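PDB 1NRF: regulatory protein BLAR1 from Bacillus licheniformis, which probably senses beta-lactam antibiotics through acylation of a serine in its extracellular C-terminal domain, the part described here, and relays the signal across the membrane. Local coordinates for residues A[94-97]-A[98-101]; A[113-116]-A[117-121]; A[121-124]-A[125-129]; A[130-134]-A[135-139]; A[140-143]-A[144-147]. All blocks are in the same frame, centred on the assembly; numbering follows the deposited sequence.

Interaction 1: A[94-97]-A[98-101]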
# COMPACT_ATOMS: atom_id res chain seq x y z
N PRO A 94 -11.86 -6.75 -17.20
CA PRO A 94 -12.94 -7.21 -16.32
C PRO A 94 -13.53 -6.14 -15.41
O PRO A 94 -14.52 -6.38 -14.72
CB PRO A 94 -12.27 -8.33 -15.52
CG PRO A 94 -11.21 -8.84 -16.46
CD PRO A 94 -10.65 -7.56 -17.01
N TYR A 95 -12.93 -4.95 -15.40
CA TYR A 95 -13.39 -3.86 -14.55
C TYR A 95 -13.61 -2.61 -15.38
O TYR A 95 -12.69 -2.08 -15.99
CB TYR A 95 -12.34 -3.62 -13.46
CG TYR A 95 -11.79 -4.93 -12.96
CD1 TYR A 95 -10.69 -5.53 -13.59
CD2 TYR A 95 -12.44 -5.65 -11.96
CE1 TYR A 95 -10.28 -6.82 -13.26
CE2 TYR A 95 -12.04 -6.94 -11.62
CZ TYR A 95 -10.97 -7.52 -12.28
OH TYR A 95 -10.61 -8.81 -11.98
N LYS A 96 -14.85 -2.14 -15.40
CA LYS A 96 -15.22 -0.97 -16.19
C LYS A 96 -14.42 0.31 -15.93
O LYS A 96 -14.36 1.20 -16.79
CB LYS A 96 -16.71 -0.69 -16.04
CG LYS A 96 -17.39 -0.38 -17.36
CD LYS A 96 -18.41 0.73 -17.24
CE LYS A 96 -18.82 1.22 -18.62
NZ LYS A 96 -19.71 2.42 -18.56
N GLU A 97 -13.79 0.41 -14.76
CA GLU A 97 -13.02 1.61 -14.42
C GLU A 97 -11.65 1.66 -15.09
O GLU A 97 -11.04 2.72 -15.18
CB GLU A 97 -12.86 1.71 -12.91
CG GLU A 97 -14.16 1.97 -12.17
CD GLU A 97 -13.94 2.32 -10.71
OE1 GLU A 97 -14.89 2.81 -10.07
OE2 GLU A 97 -12.82 2.09 -10.21
N TRP A 98 -11.18 0.51 -15.54
CA TRP A 98 -9.89 0.43 -16.21
C TRP A 98 -10.09 0.81 -17.68
O TRP A 98 -9.19 1.35 -18.33
CB TRP A 98 -9.34 -1.00 -16.15
CG TRP A 98 -8.92 -1.48 -14.78
CD1 TRP A 98 -9.21 -0.91 -13.57
CD2 TRP A 98 -8.14 -2.65 -14.48
NE1 TRP A 98 -8.66 -1.65 -12.54
CE2 TRP A 98 -8.00 -2.72 -13.08
CE3 TRP A 98 -7.55 -3.64 -15.28
CZ2 TRP A 98 -7.29 -3.75 -12.45
CZ3 TRP A 98 -6.84 -4.66 -14.65
CH2 TRP A 98 -6.72 -4.71 -13.26
N ASN A 99 -11.29 0.53 -18.18
CA ASN A 99 -11.67 0.77 -19.58
C ASN A 99 -11.94 2.22 -19.97
O ASN A 99 -13.03 2.55 -20.46
CB ASN A 99 -12.89 -0.09 -19.92
CG ASN A 99 -12.68 -1.56 -19.58
OD1 ASN A 99 -11.74 -2.19 -20.06
ND2 ASN A 99 -13.55 -2.10 -18.74
N GLN A 100 -10.93 3.07 -19.78
CA GLN A 100 -11.03 4.49 -20.12
C GLN A 100 -9.69 5.17 -19.92
O GLN A 100 -8.80 4.62 -19.28
CB GLN A 100 -12.11 5.16 -19.27
CG GLN A 100 -12.11 4.73 -17.82
CD GLN A 100 -13.33 5.22 -17.07
OE1 GLN A 100 -13.46 6.42 -16.80
NE2 GLN A 100 -14.25 4.30 -16.76
N ASP A 101 -9.54 6.37 -20.48
CA ASP A 101 -8.29 7.11 -20.34
C ASP A 101 -7.95 7.29 -18.87
O ASP A 101 -8.74 7.81 -18.08
CB ASP A 101 -8.38 8.46 -21.05
CG ASP A 101 -8.45 8.32 -22.57
OD1 ASP A 101 -7.64 7.55 -23.13
OD2 ASP A 101 -9.30 8.98 -23.21

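Interaction 2: A[113-116]-A[117-121]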
# COMPACT_ATOMS: atom_id res chain seq x y z
N THR A 113 -4.63 -1.36 -12.97
CA THR A 113 -3.38 -2.09 -13.10
C THR A 113 -2.60 -1.85 -14.38
O THR A 113 -1.39 -1.65 -14.32
CB THR A 113 -3.62 -3.60 -12.94
OG1 THR A 113 -4.15 -3.84 -11.62
CG2 THR A 113 -2.32 -4.38 -13.10
N TRP A 114 -3.28 -1.85 -15.53
CA TRP A 114 -2.57 -1.66 -16.80
C TRP A 114 -1.75 -0.38 -16.85
O TRP A 114 -0.70 -0.34 -17.49
CB TRP A 114 -3.53 -1.72 -18.01
CG TRP A 114 -4.56 -0.62 -18.13
CD1 TRP A 114 -5.89 -0.71 -17.86
CD2 TRP A 114 -4.35 0.70 -18.66
NE1 TRP A 114 -6.53 0.46 -18.19
CE2 TRP A 114 -5.61 1.34 -18.69
CE3 TRP A 114 -3.22 1.40 -19.12
CZ2 TRP A 114 -5.77 2.65 -19.16
CZ3 TRP A 114 -3.39 2.71 -19.59
CH2 TRP A 114 -4.66 3.32 -19.61
N TYR A 115 -2.21 0.66 -16.16
CA TYR A 115 -1.51 1.95 -16.14
C TYR A 115 -0.10 1.84 -15.56
O TYR A 115 0.86 2.32 -16.16
CB TYR A 115 -2.32 2.97 -15.34
CG TYR A 115 -1.69 4.34 -15.27
CD1 TYR A 115 -0.61 4.59 -14.43
CD2 TYR A 115 -2.17 5.38 -16.07
CE1 TYR A 115 -0.02 5.85 -14.39
CE2 TYR A 115 -1.59 6.64 -16.03
CZ TYR A 115 -0.53 6.87 -15.19
OH TYR A 115 0.04 8.12 -15.15
N PHE A 116 0.01 1.23 -14.39
CA PHE A 116 1.31 1.09 -13.74
C PHE A 116 2.14 0.01 -14.42
O PHE A 116 3.37 0.10 -14.45
CB PHE A 116 1.12 0.78 -12.24
CG PHE A 116 0.41 1.88 -11.50
CD1 PHE A 116 -0.99 1.95 -11.49
CD2 PHE A 116 1.13 2.91 -10.90
CE1 PHE A 116 -1.65 3.03 -10.90
CE2 PHE A 116 0.47 4.00 -10.30
CZ PHE A 116 -0.92 4.06 -10.31
N GLN A 117 1.47 -0.99 -14.98
CA GLN A 117 2.15 -2.06 -15.69
C GLN A 117 2.90 -1.51 -16.90
O GLN A 117 4.08 -1.77 -17.10
CB GLN A 117 1.14 -3.11 -16.14
CG GLN A 117 1.27 -4.45 -15.44
CD GLN A 117 0.09 -5.37 -15.73
OE1 GLN A 117 0.17 -6.58 -15.51
NE2 GLN A 117 -1.00 -4.79 -16.20
N LYS A 118 2.20 -0.73 -17.72
CA LYS A 118 2.82 -0.15 -18.90
C LYS A 118 3.83 0.89 -18.45
O LYS A 118 4.66 1.35 -19.23
CB LYS A 118 1.76 0.46 -19.82
CG LYS A 118 0.71 -0.56 -20.30
CD LYS A 118 0.08 -0.20 -21.67
CE LYS A 118 -0.77 1.07 -21.64
NZ LYS A 118 -1.44 1.35 -22.96
N LEU A 119 3.76 1.24 -17.17
CA LEU A 119 4.66 2.22 -16.57
C LEU A 119 5.93 1.49 -16.16
O LEU A 119 7.04 2.00 -16.32
CB LEU A 119 3.99 2.86 -15.35
CG LEU A 119 4.11 4.37 -15.09
CD1 LEU A 119 3.80 5.16 -16.35
CD2 LEU A 119 3.15 4.75 -13.98
N ASP A 120 5.76 0.27 -15.63
CA ASP A 120 6.87 -0.57 -15.19
C ASP A 120 7.66 -1.13 -16.37
O ASP A 120 8.86 -1.35 -16.27
CB ASP A 120 6.35 -1.73 -14.32
CG ASP A 120 6.06 -1.33 -12.87
OD1 ASP A 120 6.10 -0.11 -12.56
OD2 ASP A 120 5.79 -2.22 -12.04
N ARG A 121 6.96 -1.35 -17.48
CA ARG A 121 7.59 -1.89 -18.69
C ARG A 121 8.48 -0.85 -19.38
O ARG A 121 9.46 -1.21 -20.04
CB ARG A 121 6.52 -2.38 -19.67
CG ARG A 121 5.78 -3.63 -19.21
CD ARG A 121 4.36 -3.68 -19.75
NE ARG A 121 3.68 -4.94 -19.43
CZ ARG A 121 2.37 -5.13 -19.58
NH1 ARG A 121 1.60 -4.15 -20.03
NH2 ARG A 121 1.83 -6.31 -19.29

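Interaction 3: A[121-124]-A[125-129]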
# COMPACT_ATOMS: atom_id res chain seq x y z
N ARG A 121 6.96 -1.35 -17.48
CA ARG A 121 7.59 -1.89 -18.69
C ARG A 121 8.48 -0.85 -19.38
O ARG A 121 9.46 -1.21 -20.04
CB ARG A 121 6.52 -2.38 -19.67
CG ARG A 121 5.78 -3.63 -19.21
CD ARG A 121 4.36 -3.68 -19.75
NE ARG A 121 3.68 -4.94 -19.43
CZ ARG A 121 2.37 -5.13 -19.58
NH1 ARG A 121 1.60 -4.15 -20.03
NH2 ARG A 121 1.83 -6.31 -19.29
N GLN A 122 8.14 0.42 -19.21
CA GLN A 122 8.92 1.49 -19.83
C GLN A 122 10.25 1.62 -19.10
O GLN A 122 11.28 1.93 -19.70
CB GLN A 122 8.14 2.82 -19.77
CG GLN A 122 8.62 3.86 -20.78
CD GLN A 122 7.76 5.13 -20.80
OE1 GLN A 122 6.52 5.07 -20.79
NE2 GLN A 122 8.41 6.29 -20.86
N ILE A 123 10.24 1.35 -17.79
CA ILE A 123 11.45 1.44 -16.99
C ILE A 123 12.36 0.23 -17.17
O ILE A 123 13.59 0.37 -17.15
CB ILE A 123 11.08 1.63 -15.50
CG1 ILE A 123 10.31 2.95 -15.34
CG2 ILE A 123 12.34 1.66 -14.63
CD1 ILE A 123 9.85 3.23 -13.93
N GLY A 124 11.78 -0.95 -17.35
CA GLY A 124 12.58 -2.15 -17.55
C GLY A 124 13.01 -2.92 -16.30
O GLY A 124 13.17 -2.34 -15.23
N GLU A 125 13.19 -4.22 -16.47
CA GLU A 125 13.60 -5.11 -15.38
C GLU A 125 14.90 -4.70 -14.69
O GLU A 125 15.00 -4.75 -13.46
CB GLU A 125 13.75 -6.55 -15.90
CG GLU A 125 14.36 -7.49 -14.87
CD GLU A 125 14.43 -8.93 -15.33
OE1 GLU A 125 14.87 -9.79 -14.53
OE2 GLU A 125 14.04 -9.22 -16.49
N ASP A 126 15.90 -4.33 -15.48
CA ASP A 126 17.18 -3.93 -14.93
C ASP A 126 16.98 -2.76 -13.96
O ASP A 126 17.36 -2.84 -12.79
CB ASP A 126 18.16 -3.57 -16.05
CG ASP A 126 18.49 -4.76 -16.97
OD1 ASP A 126 19.20 -4.57 -17.98
OD2 ASP A 126 18.05 -5.89 -16.68
N HIS A 127 16.36 -1.68 -14.44
CA HIS A 127 16.12 -0.53 -13.58
C HIS A 127 15.11 -0.86 -12.48
O HIS A 127 15.12 -0.25 -11.42
CB HIS A 127 15.60 0.67 -14.38
CG HIS A 127 16.60 1.24 -15.35
ND1 HIS A 127 17.94 1.37 -15.06
CD2 HIS A 127 16.44 1.74 -16.60
CE1 HIS A 127 18.56 1.91 -16.08
NE2 HIS A 127 17.68 2.15 -17.03
N LEU A 128 14.23 -1.82 -12.74
CA LEU A 128 13.24 -2.21 -11.75
C LEU A 128 13.89 -2.93 -10.57
O LEU A 128 13.68 -2.55 -9.41
CB LEU A 128 12.18 -3.12 -12.37
CG LEU A 128 11.16 -2.40 -13.24
CD1 LEU A 128 10.37 -3.41 -14.08
CD2 LEU A 128 10.25 -1.59 -12.35
N ARG A 129 14.67 -3.96 -10.87
CA ARG A 129 15.35 -4.71 -9.82
C ARG A 129 16.25 -3.79 -9.01
O ARG A 129 16.34 -3.89 -7.78
CB ARG A 129 16.17 -5.86 -10.42
CG ARG A 129 15.34 -6.88 -11.20
CD ARG A 129 15.99 -8.26 -11.17
NE ARG A 129 15.23 -9.26 -11.92
CZ ARG A 129 15.22 -10.57 -11.63
NH1 ARG A 129 15.93 -11.04 -10.62
NH2 ARG A 129 14.51 -11.41 -12.37
O HOH W 1 15.82 -1.45 -17.10

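Interaction 4: A[130-134]-A[135-139]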
# COMPACT_ATOMS: atom_id res chain seq x y z
N HIS A 130 16.92 -2.87 -9.70
CA HIS A 130 17.82 -1.91 -9.05
C HIS A 130 17.05 -1.12 -8.00
O HIS A 130 17.55 -0.88 -6.89
CB HIS A 130 18.39 -0.96 -10.11
CG HIS A 130 19.23 0.14 -9.53
ND1 HIS A 130 20.49 -0.08 -9.00
CD2 HIS A 130 18.99 1.46 -9.38
CE1 HIS A 130 20.98 1.06 -8.55
NE2 HIS A 130 20.09 2.01 -8.77
N TYR A 131 15.84 -0.72 -8.36
CA TYR A 131 14.95 0.06 -7.50
C TYR A 131 14.59 -0.67 -6.21
O TYR A 131 14.78 -0.14 -5.11
CB TYR A 131 13.68 0.43 -8.27
CG TYR A 131 12.72 1.32 -7.51
CD1 TYR A 131 13.09 2.60 -7.11
CD2 TYR A 131 11.42 0.89 -7.22
CE1 TYR A 131 12.20 3.43 -6.44
CE2 TYR A 131 10.52 1.71 -6.56
CZ TYR A 131 10.91 2.99 -6.18
OH TYR A 131 10.01 3.82 -5.55
N LEU A 132 14.07 -1.89 -6.35
CA LEU A 132 13.68 -2.68 -5.19
C LEU A 132 14.85 -2.79 -4.23
O LEU A 132 14.66 -2.87 -3.02
CB LEU A 132 13.21 -4.06 -5.62
CG LEU A 132 11.98 -4.12 -6.52
CD1 LEU A 132 11.74 -5.56 -6.96
CD2 LEU A 132 10.77 -3.55 -5.78
N LYS A 133 16.06 -2.81 -4.77
CA LYS A 133 17.24 -2.89 -3.93
C LYS A 133 17.53 -1.53 -3.33
O LYS A 133 17.87 -1.43 -2.15
CB LYS A 133 18.45 -3.39 -4.71
CG LYS A 133 18.44 -4.88 -4.98
CD LYS A 133 19.70 -5.31 -5.74
CE LYS A 133 19.67 -6.81 -6.03
NZ LYS A 133 20.90 -7.29 -6.73
N SER A 134 17.37 -0.47 -4.12
CA SER A 134 17.65 0.87 -3.62
C SER A 134 16.77 1.26 -2.43
O SER A 134 17.19 2.04 -1.59
CB SER A 134 17.54 1.92 -4.76
OG SER A 134 16.21 2.14 -5.21
N ILE A 135 15.57 0.72 -2.34
CA ILE A 135 14.70 1.05 -1.21
C ILE A 135 14.46 -0.17 -0.32
O ILE A 135 13.64 -0.12 0.61
CB ILE A 135 13.33 1.60 -1.66
CG1 ILE A 135 12.57 0.54 -2.45
CG2 ILE A 135 13.52 2.88 -2.47
CD1 ILE A 135 11.14 0.92 -2.79
N HIS A 136 15.20 -1.24 -0.60
CA HIS A 136 15.08 -2.51 0.13
C HIS A 136 13.61 -2.85 0.44
O HIS A 136 13.18 -2.86 1.60
CB HIS A 136 15.92 -2.49 1.41
CG HIS A 136 16.18 -3.86 1.98
ND1 HIS A 136 17.38 -4.20 2.58
CD2 HIS A 136 15.41 -4.97 2.02
CE1 HIS A 136 17.33 -5.47 2.96
NE2 HIS A 136 16.15 -5.96 2.63
N TYR A 137 12.85 -3.12 -0.61
CA TYR A 137 11.45 -3.45 -0.50
C TYR A 137 11.21 -4.95 -0.31
O TYR A 137 11.39 -5.75 -1.24
CB TYR A 137 10.71 -2.95 -1.74
CG TYR A 137 9.20 -3.01 -1.64
CD1 TYR A 137 8.52 -4.24 -1.70
CD2 TYR A 137 8.44 -1.85 -1.54
CE1 TYR A 137 7.13 -4.29 -1.66
CE2 TYR A 137 7.05 -1.90 -1.50
CZ TYR A 137 6.41 -3.11 -1.56
OH TYR A 137 5.04 -3.15 -1.53
N GLY A 138 10.81 -5.33 0.90
CA GLY A 138 10.53 -6.72 1.20
C GLY A 138 11.68 -7.64 0.87
O GLY A 138 12.83 -7.32 1.11
N ASN A 139 11.36 -8.80 0.31
CA ASN A 139 12.39 -9.76 -0.04
C ASN A 139 13.19 -9.29 -1.25
O ASN A 139 14.21 -9.88 -1.60
CB ASN A 139 11.77 -11.14 -0.31
CG ASN A 139 10.79 -11.14 -1.47
OD1 ASN A 139 10.65 -10.15 -2.19
ND2 ASN A 139 10.10 -12.27 -1.67

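Interaction 5: A[140-143]-A[144-147]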
# COMPACT_ATOMS: atom_id res chain seq x y z
N GLU A 140 12.71 -8.21 -1.88
CA GLU A 140 13.35 -7.64 -3.06
C GLU A 140 13.30 -8.52 -4.32
O GLU A 140 13.89 -8.17 -5.33
CB GLU A 140 14.82 -7.29 -2.75
CG GLU A 140 15.01 -6.14 -1.77
CD GLU A 140 16.47 -5.87 -1.45
OE1 GLU A 140 16.76 -4.82 -0.85
OE2 GLU A 140 17.32 -6.71 -1.78
N ASP A 141 12.60 -9.65 -4.26
CA ASP A 141 12.52 -10.55 -5.40
C ASP A 141 11.72 -9.99 -6.58
O ASP A 141 10.95 -9.04 -6.42
CB ASP A 141 11.97 -11.91 -4.96
CG ASP A 141 12.21 -12.99 -6.00
OD1 ASP A 141 13.34 -13.08 -6.53
OD2 ASP A 141 11.27 -13.77 -6.30
N PHE A 142 11.90 -10.60 -7.75
CA PHE A 142 11.26 -10.13 -8.99
C PHE A 142 11.16 -11.23 -10.08
O PHE A 142 12.09 -12.00 -10.29
CB PHE A 142 12.08 -8.92 -9.49
CG PHE A 142 11.65 -8.37 -10.82
CD1 PHE A 142 11.22 -7.05 -10.91
CD2 PHE A 142 11.74 -9.13 -11.98
CE1 PHE A 142 10.89 -6.49 -12.15
CE2 PHE A 142 11.41 -8.58 -13.22
CZ PHE A 142 10.99 -7.26 -13.31
N SER A 143 10.01 -11.31 -10.76
CA SER A 143 9.81 -12.30 -11.82
C SER A 143 9.89 -11.62 -13.18
O SER A 143 10.92 -11.65 -13.85
CB SER A 143 8.45 -12.99 -11.67
OG SER A 143 7.38 -12.07 -11.82
N VAL A 144 8.78 -11.01 -13.59
CA VAL A 144 8.70 -10.29 -14.85
C VAL A 144 8.04 -8.93 -14.58
O VAL A 144 7.14 -8.82 -13.74
CB VAL A 144 7.90 -11.08 -15.92
CG1 VAL A 144 8.57 -12.44 -16.15
CG2 VAL A 144 6.45 -11.26 -15.47
N PRO A 145 8.49 -7.89 -15.28
CA PRO A 145 7.95 -6.53 -15.10
C PRO A 145 6.44 -6.41 -15.01
O PRO A 145 5.93 -5.55 -14.30
CB PRO A 145 8.53 -5.76 -16.30
CG PRO A 145 8.97 -6.84 -17.26
CD PRO A 145 9.48 -7.92 -16.37
N ALA A 146 5.74 -7.29 -15.70
CA ALA A 146 4.29 -7.24 -15.72
C ALA A 146 3.57 -7.65 -14.43
O ALA A 146 2.49 -7.14 -14.15
CB ALA A 146 3.76 -8.07 -16.88
N ASP A 147 4.16 -8.55 -13.64
CA ASP A 147 3.45 -8.98 -12.43
C ASP A 147 4.24 -9.36 -11.17
O ASP A 147 3.69 -10.01 -10.29
CB ASP A 147 2.52 -10.15 -12.80
CG ASP A 147 2.90 -10.82 -14.12
OD1 ASP A 147 2.71 -10.18 -15.18
OD2 ASP A 147 3.37 -11.97 -14.11

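Interaction 1: A[94-97]-A[98-101]
A tight turn in the loop between helices 66-76 and 104-110 folds Tyr95 back onto Trp98. The backbone N of Trp98 donates to Tyr95 O at 3.0 Å and so closes a type I beta turn with Lys96 and Glu97 at its corners; the donor stands 45° out of the carbonyl plane rather than on a lone pair. From this turn the two aromatic side chains run side by side in the same direction. Trp98 holds its CG opposite the carbonyl carbon (chi1 -69°), which lays the indole alongside the tyrosine. Tyr95 CD1 lies over the centre of one indole face, 3.9 Å from Trp98 CE2, and Tyr95 CB makes a CH-pi contact over the five-membered ring. With their planes inclined at 47°, the rings form an oblique pair. Pro94 CB rests near the rim of one tyrosine face.

The position matters because this loop lies near the probable active site of a penicillin-recognising domain: the Trp98 side chain is about 7 Å from that of Ser63, the probable acylation site. Trp98 NE1 has a weak bond to Ser110 O, and Asn99 OD1 accepts from Tyr93 N. Immediately afterwards Asn99 is the centre of an inverse gamma turn, with Gln100 N weakly bonded to Trp98 O. Gln100 then reaches back to the turn. Its CG passes 3.5 Å from Glu97 O, and its NE2 donates to Lys96 O at 3.1 Å, with the acceptor close to the plane of the amide.

Interaction 2: A[113-116]-A[117-121]
The Phe116 ring has Tyr115 CD1 over the centre of one face, while Leu119 CD2 approaches it obliquely, 4.1 Å from Phe116 CD2. The same leucine methyl also meets the Tyr115 ring obliquely, with Leu119 CD2 3.4 Å from Tyr115 CE1, so Tyr115, Phe116 and Leu119 pack together. A face of the Trp114 indole takes Tyr115 CB near its rim. Another approach to the indole, again oblique, is made by Lys118 CE, 3.5 Å from Trp114 CE3. A bend at chi3 (-66°) turns the lysine chain back toward the tryptophan instead of letting it run straight out. Farther along, Gln117 CB lies against the rim of one face of the Arg121 guanidinium.

The backbone beneath supplies the regular spacing. Lys118 N donates to Trp114 O at 2.9 Å, and Gln117 N reaches Thr113 O at 3.0 Å almost head-on to the carbonyl. Asp120 N is bonded to Phe116 O at 2.7 Å. The polar ends find partners elsewhere: Trp114 NE1 bonds Trp98 O, Tyr115 OH bonds Ser84 O, and the Asp120 carboxylate is held between Ser69 OG and Tyr148 OH, which ties this helix to helix 66-76 and to a later loop.

Successive i to i+3 and i to i+4 packing of this kind is that of a buried alpha helix. Here it belongs to the penicillin-binding fold, where helix 113-123 flanks the probable active site: Phe116 and Thr113 touch Lys66, and the Thr113 side chain is about 5 Å from that of Ser63, the probable acylation site.

Interaction 3: A[121-124]-A[125-129]
With chi1 at -62°, Ile123 sends its CG2 branch out opposite the backbone N, and His127, at chi1 -66°, keeps its imidazole on the N side, so the CG2 methyl of Ile123 meets the root of the histidine, 3.4 Å from His127 CB. They bracket a helix-to-helix corner at which helix 113-123 ends and helix 125-134 begins. Gly124 sits at the corner, being both the first residue to leave the earlier helix and the N-cap of the later one. Its positive phi (89°), at which a CB would press on the preceding carbonyl oxygen, accounts for a glycine here.

The break leaves Ile123 O facing the start of the new helix, where it is served in two ways. A water donates to Ile123 O at 2.9 Å and accepts from His127 N at 2.7 Å, so it bridges a carbonyl near the end of one helix and an early amide of the next. Beside this bridge the imidazole presents its edge, with His127 CD2 3.2 Å from Ile123 O. On the buried side, Ile123 and Leu128 both pack on Leu72 of helix 66-76.

Along the new helix, the extended Glu125 chain is joined one turn on by Arg129 in a salt bridge: Arg129 NE and NH2 both make weak hydrogen bonds to Glu125 OE1, each at 2.7 Å.

Interaction 4: A[130-134]-A[135-139]
The contact between Leu132 and Tyr137 belongs to a helix C-terminus: helix 125-134 stops here and the chain turns into the long loop before helix 158-170. The ending is a Schellman motif. Tyr137 N reaches back to Leu132 O at 3.0 Å, lying in the carbonyl plane, while His136 N donates to Lys133 O at 3.1 Å, standing 76° out of the plane of the Lys133 carbonyl. His136, at the C-prime position, adopts positive phi (40°) and so turns the chain out of the helix. Across the two bonds Leu132 CD2 meets Tyr137 CB at 4.1 Å, the apolar contact that commonly accompanies this motif.

Tyr137, Gly138 and Asn139 match the Tyr-Gly-Asn signature of class D beta-lactamases, consistent with the kinship of this sensor domain to those enzymes. The Tyr137 ring makes edge-to-face pairs with Tyr65 and Phe68, and its side chain is about 9 Å from that of Ser63. Asn139 is fixed by the loop itself, through Asp141 N, Gln155 N and Ser153 O.

On the neighbouring flank Ile135 swings its CG1 branch between the backbone N and the carbonyl carbon (chi1 63°), which brings CD1 over one face of the Tyr131 ring, 3.9 Å from Tyr131 CE2, in a CH-pi contact. Both residues also rest on Phe68 of helix 66-76.

Tyr131 O is gripped twice: Ile135 N donates to it at 3.0 Å, nearly in line with the carbonyl, and Ser134 OG donates in the carbonyl plane, on a lone pair, at 2.7 Å.

Interaction 5: A[140-143]-A[144-147]
Phe142 reaches forward to Val144 and Pro145, and its side chain can be followed outward. CB, at the root, lies near Leu132 CD1 of the preceding helix. CG is set opposite the backbone N (chi1 175°), and this extends the ring forward in the direction of the chain. Along one side Phe142 CD2 comes first, 3.9 Å from Val144 N, and then Phe142 CE2, 3.6 Å from Val144 CA. At the far end Phe142 CZ meets the proline, 3.2 Å from Pro145 N and 3.5 Å from Pro145 CD; Pro145 N and Val144 CA lie oblique to the ring. On the other side of the ring CE1 packs against Leu128 CB.

The aromatic ring thus fills the seam between the loop that follows helix 125-134 and the helix itself, for Glu125, Leu128 and Arg129 all touch it and Tyr148 stacks on it. This loop continues toward helix 158-170 within the penicillin-binding domain; its Asp147 side chain is still about 11 Å from that of Ser63. Where the phenylalanine ends, the chain bends: Asp147 N donates to Val144 O at 3.0 Å, and Pro145 and Ala146 have the backbone angles of the corners of a type I beta turn. Proline suits the first corner, since its ring restricts phi to the value needed there.

Ser143, on the way to this turn, holds its OG between the backbone N and the carbonyl carbon (chi1 63°), and that hydroxyl is hydrogen-bonded to Asp151 OD1 farther along the loop.

How the interactions relate
The five contacts follow one another along a single run of the penicillin-binding domain. Interaction 1 lies in the loop before helix 104-110, interaction 2 on helix 113-123, and interaction 3 at the corner into helix 125-134, which interaction 4 ends; interaction 5 is in the loop beyond. The chain then doubles back: interactions 3 and 5 have centres only 9 Å apart, and 94-101 and 130-139 are farthest from each other, at 30 Å between centres. Interactions 1 and 2 touch, with centres 14 Å apart. Both lie near Ser63, the probable acylation site, whereas interaction 3 lies away from it.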